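Local coordinates for N-acetyl-beta-D glucosaminidase (PDB 4ZM6), which probably hydrolyses terminal N-acetylglucosamine residues as a family 3 beta-N-acetylglucosaminidase and binds acetyl-CoA in a GCN5-related region that probably acetylates glucosamine, at residues 555-558 with 559-563. Numbering follows the deposited sequence.
Sequences AMWD and DIFGK. With ACO (acetyl coenzyme *a), chain C.
Trp557 and Phe561, one helical turn apart, overlap obliquely on helix 546-561, their six-membered rings 4.5 Å between centroids and their planes at 43°. Phe561 CB sits over the face of the indole five-membered ring in a CH-pi contact, 3.8 Å from its centroid, and Phe561 CD2 lies over the indole, 3.7 Å from Trp557 CD2. Trp557 carries CG anti to the backbone N (chi1 176°), whereas CG of Phe561 is anti to the carbonyl carbon (chi1 -63°), and the two side chains run roughly perpendicular. In the backbone, Phe561 N donates to Trp557 O at 2.7 Å. Trp557 NE1 is held by Trp565 O, which, with the packing on its face, restricts the rotation of the indole. Met556 and Ile560 extend alongside each other in a common direction, with Met556 CG 4.0 Å from Ile560 CD1; both side chains rest on Met617 of strand 608-618. Ile560 CG2 covers one face of the Phe561 ring and also meets acetyl-CoA C7P at 3.7 Å. Acetyl-CoA N4P lies at the edge of that ring, 3.8 Å from Phe561 CZ. A weak hydrogen bond from Gly562 N to Asp558 O continues the backbone pattern. The apolar side chains of Ile560 and Phe561 thus line the pantetheine part of the acetyl-CoA pocket of this GNAT fold.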
loop_
_atom_site.group_PDB
_atom_site.type_symbol
_atom_site.label_atom_id
_atom_site.label_comp_id
_atom_site.label_asym_id
_atom_site.label_seq_id
_atom_site.Cartn_x
_atom_site.Cartn_y
_atom_site.Cartn_z
ATOM N N ALA A 555 -25.723 11.029 -10.988
ATOM C CA ALA A 555 -25.901 11.796 -12.226
ATOM C C ALA A 555 -25.385 11.037 -13.444
ATOM O O ALA A 555 -25.995 11.065 -14.505
ATOM C CB ALA A 555 -25.206 13.140 -12.122
ATOM N N MET A 556 -24.262 10.347 -13.279
ATOM C CA MET A 556 -23.699 9.553 -14.360
ATOM C C MET A 556 -24.656 8.427 -14.759
ATOM O O MET A 556 -24.786 8.117 -15.946
ATOM C CB MET A 556 -22.332 8.985 -13.954
ATOM C CG MET A 556 -21.469 8.542 -15.124
ATOM S SD MET A 556 -19.974 7.685 -14.587
ATOM C CE MET A 556 -19.010 9.052 -13.965
ATOM N N TRP A 557 -25.325 7.823 -13.776
ATOM C CA TRP A 557 -26.260 6.734 -14.055
ATOM C C TRP A 557 -27.437 7.212 -14.873
ATOM O O TRP A 557 -27.850 6.544 -15.819
ATOM C CB TRP A 557 -26.773 6.068 -12.774
ATOM C CG TRP A 557 -27.799 5.011 -13.059
ATOM C CD1 TRP A 557 -29.102 5.210 -13.420
ATOM C CD2 TRP A 557 -27.604 3.592 -13.034
ATOM N NE1 TRP A 557 -29.730 4.005 -13.621
ATOM C CE2 TRP A 557 -28.835 2.995 -13.388
ATOM C CE3 TRP A 557 -26.513 2.768 -12.744
ATOM C CZ2 TRP A 557 -29.003 1.615 -13.460
ATOM C CZ3 TRP A 557 -26.684 1.390 -12.811
ATOM C CH2 TRP A 557 -27.921 0.829 -13.167
ATOM N N ASP A 558 -27.997 8.351 -14.493
ATOM C CA ASP A 558 -29.161 8.872 -15.193
ATOM C C ASP A 558 -28.763 9.255 -16.604
ATOM O O ASP A 558 -29.500 9.017 -17.555
ATOM C CB ASP A 558 -29.751 10.080 -14.464
ATOM C CG ASP A 558 -31.095 10.491 -15.024
ATOM O OD1 ASP A 558 -32.013 9.642 -15.053
ATOM O OD2 ASP A 558 -31.233 11.659 -15.443
ATOM N N ASP A 559 -27.575 9.835 -16.727
ATOM C CA ASP A 559 -27.037 10.246 -18.015
ATOM C C ASP A 559 -26.900 9.066 -18.990
ATOM O O ASP A 559 -27.186 9.212 -20.175
ATOM C CB ASP A 559 -25.683 10.933 -17.804
ATOM C CG ASP A 559 -25.187 11.649 -19.038
ATOM O OD1 ASP A 559 -26.002 11.931 -19.945
ATOM O OD2 ASP A 559 -23.971 11.937 -19.097
ATOM N N ILE A 560 -26.486 7.907 -18.479
ATOM C CA ILE A 560 -26.195 6.722 -19.299
ATOM C C ILE A 560 -27.367 5.746 -19.399
ATOM O O ILE A 560 -27.649 5.236 -20.480
ATOM C CB ILE A 560 -24.974 5.962 -18.733
ATOM C CG1 ILE A 560 -23.717 6.808 -18.931
ATOM C CG2 ILE A 560 -24.814 4.592 -19.385
ATOM C CD1 ILE A 560 -22.497 6.285 -18.212
ATOM N N PHE A 561 -28.013 5.467 -18.267
ATOM C CA PHE A 561 -29.088 4.475 -18.184
ATOM C C PHE A 561 -30.475 5.082 -17.923
ATOM O O PHE A 561 -31.461 4.352 -17.849
ATOM C CB PHE A 561 -28.794 3.488 -17.053
ATOM C CG PHE A 561 -27.551 2.666 -17.253
ATOM C CD1 PHE A 561 -27.503 1.680 -18.229
ATOM C CD2 PHE A 561 -26.444 2.842 -16.428
ATOM C CE1 PHE A 561 -26.364 0.908 -18.404
ATOM C CE2 PHE A 561 -25.303 2.071 -16.597
ATOM C CZ PHE A 561 -25.261 1.107 -17.587
ATOM N N GLY A 562 -30.555 6.406 -17.793
ATOM C CA GLY A 562 -31.792 7.078 -17.384
ATOM C C GLY A 562 -33.044 6.793 -18.200
ATOM O O GLY A 562 -34.148 6.825 -17.656
ATOM N N LYS A 563 -32.886 6.520 -19.495
ATOM C CA LYS A 563 -34.033 6.291 -20.383
ATOM C C LYS A 563 -34.771 4.993 -20.051
ATOM O O LYS A 563 -35.961 5.020 -19.766
ATOM C CB LYS A 563 -33.607 6.292 -21.859
HETATM N N1A ACO C . -8.095 6.567 -29.749
HETATM C C2A ACO C . -8.820 5.810 -30.605
HETATM N N3A ACO C . -9.642 4.815 -30.199
HETATM C C4A ACO C . -9.797 4.522 -28.881
HETATM C C5A ACO C . -9.028 5.304 -27.894
HETATM C C6A ACO C . -8.144 6.377 -28.405
HETATM N N6A ACO C . -7.419 7.135 -27.548
HETATM N N7A ACO C . -9.340 4.818 -26.688
HETATM C C8A ACO C . -10.228 3.807 -26.872
HETATM N N9A ACO C . -10.497 3.622 -28.180
HETATM C C1B ACO C . -11.433 2.602 -28.729
HETATM C C2B ACO C . -10.716 1.316 -29.131
HETATM O O2B ACO C . -11.156 0.891 -30.428
HETATM C C3B ACO C . -11.039 0.298 -28.047
HETATM O O3B ACO C . -11.208 -1.050 -28.525
HETATM P P3B ACO C . -12.464 -1.656 -29.357
HETATM O O7A ACO C . -13.470 -2.072 -28.304
HETATM O O8A ACO C . -12.908 -0.559 -30.298
HETATM O O9A ACO C . -11.845 -2.827 -30.066
HETATM C C4B ACO C . -12.275 0.866 -27.353
HETATM O O4B ACO C . -12.395 2.248 -27.727
HETATM C C5B ACO C . -12.179 0.718 -25.840
HETATM O O5B ACO C . -12.953 1.755 -25.252
HETATM P P1A ACO C . -12.509 2.494 -23.903
HETATM O O1A ACO C . -12.358 3.961 -24.227
HETATM O O2A ACO C . -11.393 1.765 -23.202
HETATM O O3A ACO C . -13.876 2.206 -23.115
HETATM P P2A ACO C . -14.922 3.377 -22.818
HETATM O O4A ACO C . -14.207 4.442 -22.020
HETATM O O5A ACO C . -15.617 3.765 -24.092
HETATM O O6A ACO C . -15.959 2.586 -21.884
HETATM C CBP ACO C . -17.961 1.229 -21.739
HETATM C CCP ACO C . -16.582 1.392 -22.355
HETATM C CDP ACO C . -17.839 1.096 -20.229
HETATM C CEP ACO C . -18.587 -0.042 -22.294
HETATM C CAP ACO C . -18.773 2.467 -22.126
HETATM O OAP ACO C . -19.184 2.361 -23.485
HETATM C C9P ACO C . -19.972 2.699 -21.252
HETATM O O9P ACO C . -19.872 3.465 -20.303
HETATM N N8P ACO C . -21.111 2.079 -21.552
HETATM C C7P ACO C . -22.306 2.316 -20.765
HETATM C C6P ACO C . -23.404 1.300 -21.029
HETATM C C5P ACO C . -23.126 -0.106 -20.526
HETATM O O5P ACO C . -23.704 -0.997 -21.124
HETATM N N4P ACO C . -22.335 -0.351 -19.469
HETATM C C3P ACO C . -22.134 -1.705 -18.944
HETATM C C2P ACO C . -23.132 -2.075 -17.841
HETATM S S1P ACO C . -23.268 -3.828 -17.581
HETATM C C ACO C . -22.121 -4.176 -16.432
HETATM O O ACO C . -21.360 -3.311 -16.034
HETATM C CH3 ACO C . -22.059 -5.580 -15.921
#